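Local coordinates for cobalamin biosynthesis protein CobN (Mycobacterium tuberculosis, PDB 7C6O), which probably acts as the large catalytic subunit of cobaltochelatase, inserting cobalt into a corrinoid ring on the way to cobalamin, at residues 1171-1176 against 1188-1193; 896-901 against 952-957; 779-784 against 788-793. All blocks are in the same frame, centred on the assembly; numbering follows the deposited sequence.

Contact 1: 1171-1176 against 1188-1193; sequences RYVLDA and WALHGM
Met-1193 lays its thioether against Tyr-1172 and Val-1173, a Met-aromatic contact between helix 1162-1174 and helix 1187-1203. The sulfur approaches the ring obliquely. Its line to the ring centroid, 5.2 Å long, leans 74° off the ring normal, and the nearest ring atom is CD2 of Tyr-1172, 3.9 Å from SD of Met-1193. The two side chains cross at about a right angle. What brings the methionine's end round is the bend of its last torsion (chi3 -46°) after an extended chi2: SD stays near the tyrosine while CE turns to the neighbouring valine. There CE of Met-1193 lies 3.8 Å from CG2 of Val-1173, the two side chains running past one another in opposite directions. The same CG2 of Val-1173 is 4.1 Å from CB of Met-1193, which places the methyl alongside the base as well as the end of the thioether chain. The valine's other branch serves the other partner. CG1, anti to the backbone N (chi1 -179°), reaches CD1 of Leu-1190 at 4.1 Å, and these two side chains cross obliquely. All four residues are buried, and side chain to side chain the contacts are apolar apart from the oblique sulfur-ring approach. The phenol is held at its far end by a hydrogen bond between its OH and the carbonyl of Val-1123. Further cover comes from helix 1176-1185, which links the two packed helices and sets Met-1182 against Leu-1190 and Met-1193, and from helix 1136-1157, whose Ala-1144 also touches Met-1193. The methionine methyl also approaches the tyrosine's backbone: CE of Met-1193 is 4.0 Å from O of Tyr-1172, an oxygen that accepts a hydrogen bond from ND2 of Asn-1178.

Contact 2: 896-901 against 952-957; sequences DDIAEV and VTMLDD
Leu-955 sends a single methyl, CD2, between Ile-898 and Val-901, residues three apart and so on the same side of their helix. The distances are equal: CD2 of Leu-955 is 3.8 Å from CG2 of Ile-898, and 3.8 Å also separates it from CG1 of Val-901. The leucine crosses each partner at about a right angle, meeting both with its end. At Val-901 a chi1 of 176° carries CG1 away from the backbone N and out to the leucine, as CG2 is carried at Ile-898. A looser touch, 4.3 Å from CG2 of Ile-898 to SD of Met-954, extends the apolar patch beyond the leucine. Behind these side chains, the axes of the two short segments approach to 10.9 Å at an angle of 14°, so the helices run side by side in nearly the same direction. That is consistent with an alpha/beta fold: each helix comes, after a short intervening helix, behind one of two parallel neighbouring strands, 880-885 and 935-940. Asp-956, turned elsewhere, forms salt bridges with Arg-989 and Arg-960. Outward again, Val-901 rests on Leu-883 of strand 880-885, helix 853-874 flanks Ala-899 and Glu-900, and strand 918-923 lies against Met-954.

Contact 3: 779-784 against 788-793; sequences RLTGNA and AVLRFA
Thr-781 does two jobs at once: its methyl touches Leu-790 while its hydroxyl oxygen makes an ST turn in the short loop connecting helix 776-780 to helix 784-801. A chi1 of 175° swings OG1 away from the backbone N and puts CG2 between the backbone N and the carbonyl carbon, facing Leu-790. CG2 of Thr-781 stands 4.1 Å from CD1 of Leu-790, the two side chains set obliquely to each other. Leu-790, on the second turn of helix 784-801, is the buried residue of the contact and reaches back to the preceding helix as well, its CD1 lying 4.4 Å from CB of Leu-780. Leu-767 of helix 750-769 touches both leucines. The start of the second helix is fixed in two ways. Asn-783 is its N-cap, with OD1 accepting from the backbone N of Ala-786, and the first-turn bond runs 3.0 Å from Ala-788 N to Ala-784 O, with an N-H...O angle of 149°. The ST turn holds the loop just ahead of that cap: Asn-783 N donates to Thr-781 OG1 over 2.9 Å, with an N-H...O angle of 158°.

Overall arrangement
From the N terminus the chain reaches contact 3 first, where three residues separate the segments and the loop closed is the short connection between helices 776-780 and 784-801. Contact 2 follows, closing a far longer excursion of 50 residues that contains both helix and strand and joins two helices of the alpha/beta region. Contact 1 comes last, near the C-terminal end, bringing together two helices across 11 residues that are nearly all helical. The three are strictly in series: none encloses or crosses another. Their centres lie about 41 Å (contacts 2 and 3), 43 Å (1 and 2) and 47 Å (1 and 3) apart, and none touches another, so each ties its own neighbourhood.

Contact 1: 1171-1176 against 1188-1193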
ATOM      1  N   ARG A1171     -17.474 -13.369 -29.052  1.00 12.59           N
ATOM      2  CA  ARG A1171     -16.051 -13.688 -28.961  1.00 16.64           C
ATOM      3  C   ARG A1171     -15.743 -14.552 -27.743  1.00 13.29           C
ATOM      4  O   ARG A1171     -14.917 -15.468 -27.820  1.00 16.23           O
ATOM      5  CB  ARG A1171     -15.217 -12.405 -28.920  1.00 18.97           C
ATOM      6  CG  ARG A1171     -15.330 -11.535 -30.162  1.00 21.37           C
ATOM      7  CD  ARG A1171     -14.939 -12.303 -31.408  1.00 28.29           C
ATOM      8  NE  ARG A1171     -13.506 -12.570 -31.470  0.75 31.60           N
ATOM      9  CZ  ARG A1171     -12.955 -13.493 -32.251  0.05 34.35           C
ATOM     10  NH1 ARG A1171     -13.720 -14.251 -33.027  0.89 35.04           N
ATOM     11  NH2 ARG A1171     -11.641 -13.668 -32.250  0.38 36.23           N
ATOM     12  N   TYR A1172     -16.387 -14.275 -26.609  1.00 12.73           N
ATOM     13  CA  TYR A1172     -16.035 -14.945 -25.362  1.00 14.97           C
ATOM     14  C   TYR A1172     -16.785 -16.254 -25.157  1.00 15.12           C
ATOM     15  O   TYR A1172     -16.196 -17.238 -24.693  1.00 16.15           O
ATOM     16  CB  TYR A1172     -16.311 -14.027 -24.164  1.00 13.44           C
ATOM     17  CG  TYR A1172     -15.239 -12.997 -23.869  1.00 11.74           C
ATOM     18  CD1 TYR A1172     -14.416 -12.502 -24.871  1.00 13.77           C
ATOM     19  CD2 TYR A1172     -15.048 -12.531 -22.576  1.00 10.69           C
ATOM     20  CE1 TYR A1172     -13.436 -11.563 -24.591  1.00 15.55           C
ATOM     21  CE2 TYR A1172     -14.072 -11.592 -22.287  1.00 13.05           C
ATOM     22  CZ  TYR A1172     -13.271 -11.113 -23.295  1.00 14.73           C
ATOM     23  OH  TYR A1172     -12.306 -10.178 -22.998  1.00 15.79           O
ATOM     24  N   VAL A1173     -18.073 -16.293 -25.490  1.00 13.10           N
ATOM     25  CA  VAL A1173     -18.971 -17.353 -25.050  1.00 14.94           C
ATOM     26  C   VAL A1173     -19.375 -18.272 -26.201  1.00 17.97           C
ATOM     27  O   VAL A1173     -19.321 -19.497 -26.075  1.00 16.88           O
ATOM     28  CB  VAL A1173     -20.212 -16.759 -24.352  1.00 18.39           C
ATOM     29  CG1 VAL A1173     -21.138 -17.866 -23.858  1.00 21.55           C
ATOM     30  CG2 VAL A1173     -19.783 -15.859 -23.202  1.00 16.93           C
ATOM     31  N   LEU A1174     -19.790 -17.697 -27.327  1.00 16.97           N
ATOM     32  CA  LEU A1174     -20.340 -18.496 -28.418  1.00 18.82           C
ATOM     33  C   LEU A1174     -19.279 -18.979 -29.400  1.00 19.97           C
ATOM     34  O   LEU A1174     -19.480 -20.007 -30.057  1.00 22.99           O
ATOM     35  CB  LEU A1174     -21.411 -17.698 -29.166  1.00 19.01           C
ATOM     36  CG  LEU A1174     -22.619 -17.278 -28.321  1.00 21.45           C
ATOM     37  CD1 LEU A1174     -23.647 -16.545 -29.173  1.00 24.72           C
ATOM     38  CD2 LEU A1174     -23.246 -18.483 -27.627  1.00 23.07           C
ATOM     39  N   ASP A1175     -18.159 -18.267 -29.510  1.00 19.67           N
ATOM     40  CA  ASP A1175     -17.074 -18.691 -30.386  1.00 20.10           C
ATOM     41  C   ASP A1175     -16.619 -20.102 -30.030  1.00 19.86           C
ATOM     42  O   ASP A1175     -16.347 -20.402 -28.866  1.00 18.21           O
ATOM     43  CB  ASP A1175     -15.903 -17.715 -30.272  1.00 22.18           C
ATOM     44  CG  ASP A1175     -14.719 -18.126 -31.118  1.00 28.74           C
ATOM     45  OD1 ASP A1175     -14.813 -18.022 -32.359  1.00 31.63           O
ATOM     46  OD2 ASP A1175     -13.694 -18.551 -30.543  1.00 31.25           O
ATOM     47  N   ALA A1176     -16.537 -20.970 -31.045  1.00 21.17           N
ATOM     48  CA  ALA A1176     -16.241 -22.378 -30.797  1.00 23.83           C
ATOM     49  C   ALA A1176     -14.891 -22.560 -30.113  1.00 19.46           C
ATOM     50  O   ALA A1176     -14.774 -23.330 -29.152  1.00 18.35           O
ATOM     51  CB  ALA A1176     -16.284 -23.161 -32.110  1.00 26.69           C
ATOM     52  N   TRP A1188     -16.803 -23.112 -14.663  1.00 16.87           N
ATOM     53  CA  TRP A1188     -17.475 -22.224 -13.719  1.00 20.44           C
ATOM     54  C   TRP A1188     -17.472 -20.786 -14.225  1.00 20.81           C
ATOM     55  O   TRP A1188     -18.476 -20.074 -14.102  1.00 19.78           O
ATOM     56  CB  TRP A1188     -16.801 -22.308 -12.349  1.00 22.12           C
ATOM     57  CG  TRP A1188     -16.597 -23.713 -11.865  1.00 24.96           C
ATOM     58  CD1 TRP A1188     -17.477 -24.468 -11.145  1.00 27.52           C
ATOM     59  CD2 TRP A1188     -15.440 -24.534 -12.073  1.00 25.24           C
ATOM     60  NE1 TRP A1188     -16.938 -25.708 -10.889  1.00 25.69           N
ATOM     61  CE2 TRP A1188     -15.689 -25.774 -11.449  1.00 25.41           C
ATOM     62  CE3 TRP A1188     -14.216 -24.341 -12.723  1.00 19.03           C
ATOM     63  CZ2 TRP A1188     -14.762 -26.814 -11.458  1.00 25.35           C
ATOM     64  CZ3 TRP A1188     -13.297 -25.374 -12.730  1.00 19.96           C
ATOM     65  CH2 TRP A1188     -13.575 -26.596 -12.103  1.00 21.96           C
ATOM     66  N   ALA A1189     -16.352 -20.347 -14.800  1.00 21.41           N
ATOM     67  CA  ALA A1189     -16.271 -18.988 -15.324  1.00 20.10           C
ATOM     68  C   ALA A1189     -17.129 -18.827 -16.573  1.00 20.48           C
ATOM     69  O   ALA A1189     -17.729 -17.766 -16.788  1.00 19.21           O
ATOM     70  CB  ALA A1189     -14.816 -18.627 -15.619  1.00 20.52           C
ATOM     71  N   LEU A1190     -17.196 -19.867 -17.410  1.00 19.74           N
ATOM     72  CA  LEU A1190     -18.077 -19.825 -18.573  1.00 18.73           C
ATOM     73  C   LEU A1190     -19.532 -19.678 -18.150  1.00 19.34           C
ATOM     74  O   LEU A1190     -20.285 -18.900 -18.744  1.00 19.78           O
ATOM     75  CB  LEU A1190     -17.890 -21.084 -19.421  1.00 17.85           C
ATOM     76  CG  LEU A1190     -18.810 -21.224 -20.637  1.00 17.33           C
ATOM     77  CD1 LEU A1190     -18.573 -20.090 -21.623  1.00 18.53           C
ATOM     78  CD2 LEU A1190     -18.610 -22.574 -21.314  1.00 15.85           C
ATOM     79  N   HIS A1191     -19.941 -20.420 -17.118  1.00 19.87           N
ATOM     80  CA  HIS A1191     -21.290 -20.279 -16.586  1.00 22.75           C
ATOM     81  C   HIS A1191     -21.537 -18.862 -16.082  1.00 21.56           C
ATOM     82  O   HIS A1191     -22.588 -18.269 -16.357  1.00 21.38           O
ATOM     83  CB  HIS A1191     -21.509 -21.299 -15.466  1.00 22.63           C
ATOM     84  CG  HIS A1191     -22.927 -21.393 -14.996  1.00 23.30           C
ATOM     85  ND1 HIS A1191     -23.450 -20.552 -14.037  1.00 24.47           N
ATOM     86  CD2 HIS A1191     -23.928 -22.235 -15.347  1.00 23.96           C
ATOM     87  CE1 HIS A1191     -24.715 -20.869 -13.821  1.00 24.84           C
ATOM     88  NE2 HIS A1191     -25.029 -21.887 -14.603  1.00 24.04           N
ATOM     89  N   GLY A1192     -20.573 -18.299 -15.351  1.00 20.48           N
ATOM     90  CA  GLY A1192     -20.743 -16.953 -14.825  1.00 20.14           C
ATOM     91  C   GLY A1192     -20.829 -15.896 -15.912  1.00 17.03           C
ATOM     92  O   GLY A1192     -21.563 -14.914 -15.777  1.00 16.68           O
ATOM     93  N   MET A1193     -20.070 -16.077 -16.999  1.00 18.27           N
ATOM     94  CA  MET A1193     -20.124 -15.131 -18.114  1.00 20.32           C
ATOM     95  C   MET A1193     -21.491 -15.141 -18.779  1.00 17.93           C
ATOM     96  O   MET A1193     -22.085 -14.083 -19.026  1.00 15.82           O
ATOM     97  CB  MET A1193     -19.047 -15.462 -19.148  1.00 24.64           C
ATOM     98  CG  MET A1193     -17.639 -15.088 -18.764  1.00 27.69           C
ATOM     99  SD  MET A1193     -16.539 -15.234 -20.189  1.00 29.46           S
ATOM    100  CE  MET A1193     -17.025 -16.824 -20.836  1.00 25.57           C
TER

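Contact 2: 896-901 against 952-957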
ATOM      1  N   ASP A 896       0.547  11.911  -7.701  1.00 15.96           N
ATOM      2  CA  ASP A 896      -0.088  12.655  -8.791  1.00 14.01           C
ATOM      3  C   ASP A 896      -1.496  13.111  -8.413  1.00 15.49           C
ATOM      4  O   ASP A 896      -1.867  14.268  -8.650  1.00 13.86           O
ATOM      5  CB  ASP A 896      -0.140  11.805 -10.060  1.00 14.02           C
ATOM      6  CG  ASP A 896       1.206  11.679 -10.743  1.00 16.90           C
ATOM      7  OD1 ASP A 896       2.220  12.114 -10.161  1.00 16.81           O
ATOM      8  OD2 ASP A 896       1.244  11.141 -11.870  1.00 15.73           O
ATOM      9  N   ASP A 897      -2.303  12.201  -7.855  1.00 12.39           N
ATOM     10  CA  ASP A 897      -3.672  12.542  -7.461  1.00 15.97           C
ATOM     11  C   ASP A 897      -3.690  13.710  -6.486  1.00 15.83           C
ATOM     12  O   ASP A 897      -4.510  14.628  -6.607  1.00 15.88           O
ATOM     13  CB  ASP A 897      -4.360  11.341  -6.808  1.00 16.86           C
ATOM     14  CG  ASP A 897      -4.670  10.221  -7.777  1.00 17.79           C
ATOM     15  OD1 ASP A 897      -4.571  10.417  -9.008  1.00 17.74           O
ATOM     16  OD2 ASP A 897      -5.028   9.129  -7.280  1.00 17.19           O
ATOM     17  N   ILE A 898      -2.815  13.660  -5.482  1.00 14.62           N
ATOM     18  CA  ILE A 898      -2.779  14.697  -4.455  1.00 15.44           C
ATOM     19  C   ILE A 898      -2.458  16.046  -5.080  1.00 17.01           C
ATOM     20  O   ILE A 898      -3.098  17.060  -4.779  1.00 18.50           O
ATOM     21  CB  ILE A 898      -1.758  14.327  -3.365  1.00 14.42           C
ATOM     22  CG1 ILE A 898      -2.061  12.936  -2.801  1.00 15.42           C
ATOM     23  CG2 ILE A 898      -1.745  15.387  -2.272  1.00 14.57           C
ATOM     24  CD1 ILE A 898      -0.849  12.249  -2.203  1.00 15.92           C
ATOM     25  N   ALA A 899      -1.456  16.071  -5.962  1.00 17.22           N
ATOM     26  CA  ALA A 899      -1.080  17.312  -6.628  1.00 17.20           C
ATOM     27  C   ALA A 899      -2.221  17.853  -7.481  1.00 16.68           C
ATOM     28  O   ALA A 899      -2.406  19.071  -7.580  1.00 18.27           O
ATOM     29  CB  ALA A 899       0.168  17.086  -7.480  1.00 16.63           C
ATOM     30  N   GLU A 900      -2.998  16.964  -8.106  1.00 14.83           N
ATOM     31  CA  GLU A 900      -4.109  17.423  -8.932  1.00 14.76           C
ATOM     32  C   GLU A 900      -5.156  18.142  -8.090  1.00 14.76           C
ATOM     33  O   GLU A 900      -5.673  19.190  -8.495  1.00 13.83           O
ATOM     34  CB  GLU A 900      -4.742  16.251  -9.683  1.00 15.06           C
ATOM     35  CG  GLU A 900      -5.826  16.685 -10.664  1.00 13.46           C
ATOM     36  CD  GLU A 900      -6.492  15.518 -11.373  1.00 13.75           C
ATOM     37  OE1 GLU A 900      -6.206  14.358 -11.018  1.00 15.02           O
ATOM     38  OE2 GLU A 900      -7.310  15.766 -12.286  1.00 17.33           O
ATOM     39  N   VAL A 901      -5.479  17.595  -6.916  1.00 16.79           N
ATOM     40  CA  VAL A 901      -6.414  18.264  -6.015  1.00 14.72           C
ATOM     41  C   VAL A 901      -5.892  19.645  -5.639  1.00 15.53           C
ATOM     42  O   VAL A 901      -6.613  20.646  -5.719  1.00 14.54           O
ATOM     43  CB  VAL A 901      -6.665  17.402  -4.763  1.00 15.31           C
ATOM     44  CG1 VAL A 901      -7.554  18.149  -3.779  1.00 12.81           C
ATOM     45  CG2 VAL A 901      -7.289  16.066  -5.147  1.00 13.85           C
ATOM     46  N   VAL A 952      -4.149  13.423   4.106  1.00 13.70           N
ATOM     47  CA  VAL A 952      -5.545  13.719   4.426  1.00 15.47           C
ATOM     48  C   VAL A 952      -5.647  15.074   5.112  1.00 15.16           C
ATOM     49  O   VAL A 952      -6.484  15.915   4.760  1.00 17.04           O
ATOM     50  CB  VAL A 952      -6.143  12.601   5.300  1.00 17.85           C
ATOM     51  CG1 VAL A 952      -7.523  12.999   5.807  1.00 15.46           C
ATOM     52  CG2 VAL A 952      -6.209  11.292   4.522  1.00 18.33           C
ATOM     53  N   THR A 953      -4.787  15.304   6.105  1.00 14.16           N
ATOM     54  CA  THR A 953      -4.753  16.602   6.767  1.00 17.21           C
ATOM     55  C   THR A 953      -4.308  17.697   5.806  1.00 17.14           C
ATOM     56  O   THR A 953      -4.845  18.809   5.831  1.00 19.30           O
ATOM     57  CB  THR A 953      -3.826  16.540   7.979  1.00 18.63           C
ATOM     58  OG1 THR A 953      -4.226  15.462   8.834  1.00 21.43           O
ATOM     59  CG2 THR A 953      -3.889  17.836   8.758  1.00 22.41           C
ATOM     60  N   MET A 954      -3.335  17.392   4.943  1.00 17.58           N
ATOM     61  CA  MET A 954      -2.843  18.379   3.985  1.00 17.98           C
ATOM     62  C   MET A 954      -3.950  18.838   3.041  1.00 18.83           C
ATOM     63  O   MET A 954      -4.112  20.039   2.794  1.00 18.36           O
ATOM     64  CB  MET A 954      -1.672  17.795   3.194  1.00 18.10           C
ATOM     65  CG  MET A 954      -1.138  18.717   2.105  1.00 18.43           C
ATOM     66  SD  MET A 954      -0.135  17.846   0.885  1.00 21.99           S
ATOM     67  CE  MET A 954       1.110  17.085   1.920  1.00 22.30           C
ATOM     68  N   LEU A 955      -4.718  17.893   2.495  1.00 16.46           N
ATOM     69  CA  LEU A 955      -5.786  18.268   1.575  1.00 13.80           C
ATOM     70  C   LEU A 955      -6.897  19.020   2.297  1.00 13.71           C
ATOM     71  O   LEU A 955      -7.464  19.976   1.753  1.00 17.07           O
ATOM     72  CB  LEU A 955      -6.341  17.030   0.871  1.00 15.71           C
ATOM     73  CG  LEU A 955      -5.381  16.316  -0.085  1.00 17.13           C
ATOM     74  CD1 LEU A 955      -6.059  15.112  -0.713  1.00 18.48           C
ATOM     75  CD2 LEU A 955      -4.876  17.269  -1.161  1.00 18.28           C
ATOM     76  N   ASP A 956      -7.220  18.608   3.523  1.00 16.14           N
ATOM     77  CA  ASP A 956      -8.218  19.337   4.298  1.00 16.41           C
ATOM     78  C   ASP A 956      -7.747  20.755   4.603  1.00 17.71           C
ATOM     79  O   ASP A 956      -8.530  21.708   4.518  1.00 19.65           O
ATOM     80  CB  ASP A 956      -8.536  18.582   5.588  1.00 15.63           C
ATOM     81  CG  ASP A 956      -9.667  19.222   6.373  1.00 20.04           C
ATOM     82  OD1 ASP A 956     -10.722  19.509   5.772  1.00 22.58           O
ATOM     83  OD2 ASP A 956      -9.506  19.424   7.595  1.00 22.07           O
ATOM     84  N   ASP A 957      -6.465  20.913   4.949  1.00 15.53           N
ATOM     85  CA  ASP A 957      -5.916  22.248   5.180  1.00 19.15           C
ATOM     86  C   ASP A 957      -6.038  23.124   3.939  1.00 18.63           C
ATOM     87  O   ASP A 957      -6.311  24.325   4.043  1.00 19.43           O
ATOM     88  CB  ASP A 957      -4.451  22.154   5.609  1.00 20.20           C
ATOM     89  CG  ASP A 957      -4.284  21.657   7.031  1.00 22.93           C
ATOM     90  OD1 ASP A 957      -5.287  21.592   7.774  1.00 23.07           O
ATOM     91  OD2 ASP A 957      -3.137  21.329   7.406  1.00 23.79           O
TER

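Contact 3: 779-784 against 788-793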
ATOM      1  N   ARG A 779      28.288  -0.100 -31.456  1.00 44.94           N
ATOM      2  CA  ARG A 779      28.431  -0.739 -32.756  1.00 48.53           C
ATOM      3  C   ARG A 779      27.093  -0.970 -33.445  1.00 46.49           C
ATOM      4  O   ARG A 779      27.066  -1.167 -34.665  1.00 46.38           O
ATOM      5  CB  ARG A 779      29.189  -2.064 -32.613  1.00 54.57           C
ATOM      6  CG  ARG A 779      28.330  -3.318 -32.691  1.00 57.80           C
ATOM      7  CD  ARG A 779      29.206  -4.563 -32.727  1.00 61.97           C
ATOM      8  NE  ARG A 779      29.959  -4.739 -31.487  1.00 64.31           N
ATOM      9  CZ  ARG A 779      29.812  -5.772 -30.663  1.00 64.86           C
ATOM     10  NH1 ARG A 779      28.949  -6.736 -30.952  1.00 65.69           N
ATOM     11  NH2 ARG A 779      30.538  -5.847 -29.555  1.00 63.95           N
ATOM     12  N   LEU A 780      25.986  -0.933 -32.700  1.00 41.65           N
ATOM     13  CA  LEU A 780      24.670  -1.147 -33.287  1.00 39.66           C
ATOM     14  C   LEU A 780      24.043   0.123 -33.845  1.00 41.12           C
ATOM     15  O   LEU A 780      23.147   0.030 -34.692  1.00 44.26           O
ATOM     16  CB  LEU A 780      23.717  -1.759 -32.255  1.00 36.86           C
ATOM     17  CG  LEU A 780      23.921  -3.240 -31.937  1.00 37.53           C
ATOM     18  CD1 LEU A 780      22.907  -3.710 -30.908  1.00 38.01           C
ATOM     19  CD2 LEU A 780      23.848  -4.083 -33.200  1.00 37.28           C
ATOM     20  N   THR A 781      24.482   1.299 -33.403  1.00 40.00           N
ATOM     21  CA  THR A 781      23.874   2.537 -33.868  1.00 40.06           C
ATOM     22  C   THR A 781      24.872   3.679 -33.764  1.00 43.66           C
ATOM     23  O   THR A 781      25.628   3.773 -32.792  1.00 45.64           O
ATOM     24  CB  THR A 781      22.607   2.876 -33.068  1.00 37.23           C
ATOM     25  OG1 THR A 781      22.107   4.154 -33.478  1.00 34.63           O
ATOM     26  CG2 THR A 781      22.900   2.905 -31.570  1.00 34.59           C
ATOM     27  N   GLY A 782      24.871   4.542 -34.779  1.00 44.21           N
ATOM     28  CA  GLY A 782      25.599   5.791 -34.730  1.00 43.51           C
ATOM     29  C   GLY A 782      24.899   6.886 -33.966  1.00 40.98           C
ATOM     30  O   GLY A 782      25.437   7.987 -33.824  1.00 38.20           O
ATOM     31  N   ASN A 783      23.695   6.603 -33.473  1.00 39.28           N
ATOM     32  CA  ASN A 783      22.939   7.533 -32.644  1.00 38.63           C
ATOM     33  C   ASN A 783      23.463   7.433 -31.217  1.00 41.00           C
ATOM     34  O   ASN A 783      23.292   6.402 -30.557  1.00 39.35           O
ATOM     35  CB  ASN A 783      21.448   7.207 -32.719  1.00 35.65           C
ATOM     36  CG  ASN A 783      20.571   8.288 -32.113  1.00 36.30           C
ATOM     37  OD1 ASN A 783      20.872   8.836 -31.051  1.00 32.68           O
ATOM     38  ND2 ASN A 783      19.471   8.597 -32.790  1.00 37.89           N
ATOM     39  N   ALA A 784      24.109   8.502 -30.743  1.00 40.66           N
ATOM     40  CA  ALA A 784      24.709   8.478 -29.411  1.00 39.27           C
ATOM     41  C   ALA A 784      23.652   8.298 -28.329  1.00 37.74           C
ATOM     42  O   ALA A 784      23.854   7.538 -27.376  1.00 36.41           O
ATOM     43  CB  ALA A 784      25.508   9.758 -29.171  1.00 36.92           C
ATOM     44  N   ALA A 788      23.191   5.061 -25.791  1.00 27.98           N
ATOM     45  CA  ALA A 788      23.161   5.170 -24.336  1.00 29.09           C
ATOM     46  C   ALA A 788      21.971   4.419 -23.753  1.00 27.79           C
ATOM     47  O   ALA A 788      22.070   3.836 -22.666  1.00 25.26           O
ATOM     48  CB  ALA A 788      23.127   6.639 -23.918  1.00 30.29           C
ATOM     49  N   VAL A 789      20.839   4.417 -24.460  1.00 27.96           N
ATOM     50  CA  VAL A 789      19.672   3.671 -23.997  1.00 25.93           C
ATOM     51  C   VAL A 789      19.931   2.172 -24.088  1.00 24.32           C
ATOM     52  O   VAL A 789      19.628   1.416 -23.156  1.00 23.63           O
ATOM     53  CB  VAL A 789      18.421   4.076 -24.798  1.00 25.50           C
ATOM     54  CG1 VAL A 789      17.229   3.218 -24.391  1.00 22.53           C
ATOM     55  CG2 VAL A 789      18.115   5.550 -24.592  1.00 24.22           C
ATOM     56  N   LEU A 790      20.492   1.720 -25.213  1.00 24.70           N
ATOM     57  CA  LEU A 790      20.805   0.303 -25.363  1.00 27.73           C
ATOM     58  C   LEU A 790      21.804  -0.154 -24.307  1.00 27.28           C
ATOM     59  O   LEU A 790      21.720  -1.284 -23.810  1.00 27.11           O
ATOM     60  CB  LEU A 790      21.345   0.029 -26.767  1.00 28.74           C
ATOM     61  CG  LEU A 790      20.394   0.315 -27.931  1.00 29.10           C
ATOM     62  CD1 LEU A 790      21.068   0.012 -29.262  1.00 29.93           C
ATOM     63  CD2 LEU A 790      19.110  -0.485 -27.782  1.00 28.73           C
ATOM     64  N   ARG A 791      22.760   0.710 -23.958  1.00 28.05           N
ATOM     65  CA  ARG A 791      23.716   0.375 -22.909  1.00 28.60           C
ATOM     66  C   ARG A 791      23.026   0.292 -21.554  1.00 26.65           C
ATOM     67  O   ARG A 791      23.344  -0.582 -20.739  1.00 28.38           O
ATOM     68  CB  ARG A 791      24.845   1.408 -22.890  1.00 33.28           C
ATOM     69  CG  ARG A 791      26.151   0.921 -22.286  1.00 38.71           C
ATOM     70  CD  ARG A 791      27.349   1.682 -22.868  1.00 42.67           C
ATOM     71  NE  ARG A 791      27.053   3.097 -23.091  1.00 44.84           N
ATOM     72  CZ  ARG A 791      27.051   3.688 -24.284  1.00 45.54           C
ATOM     73  NH1 ARG A 791      27.348   2.992 -25.374  1.00 46.13           N
ATOM     74  NH2 ARG A 791      26.766   4.979 -24.386  1.00 43.05           N
ATOM     75  N   PHE A 792      22.071   1.192 -21.304  1.00 23.78           N
ATOM     76  CA  PHE A 792      21.274   1.121 -20.083  1.00 23.23           C
ATOM     77  C   PHE A 792      20.483  -0.179 -20.019  1.00 22.14           C
ATOM     78  O   PHE A 792      20.374  -0.797 -18.954  1.00 26.17           O
ATOM     79  CB  PHE A 792      20.338   2.328 -20.008  1.00 23.52           C
ATOM     80  CG  PHE A 792      19.393   2.301 -18.838  1.00 25.53           C
ATOM     81  CD1 PHE A 792      19.840   2.591 -17.560  1.00 24.75           C
ATOM     82  CD2 PHE A 792      18.052   2.002 -19.022  1.00 25.81           C
ATOM     83  CE1 PHE A 792      18.969   2.574 -16.484  1.00 24.73           C
ATOM     84  CE2 PHE A 792      17.177   1.983 -17.951  1.00 22.33           C
ATOM     85  CZ  PHE A 792      17.636   2.270 -16.681  1.00 22.83           C
ATOM     86  N   ALA A 793      19.931  -0.614 -21.154  1.00 22.65           N
ATOM     87  CA  ALA A 793      19.206  -1.879 -21.185  1.00 24.23           C
ATOM     88  C   ALA A 793      20.115  -3.046 -20.825  1.00 26.16           C
ATOM     89  O   ALA A 793      19.724  -3.940 -20.065  1.00 26.75           O
ATOM     90  CB  ALA A 793      18.583  -2.093 -22.564  1.00 26.06           C
TER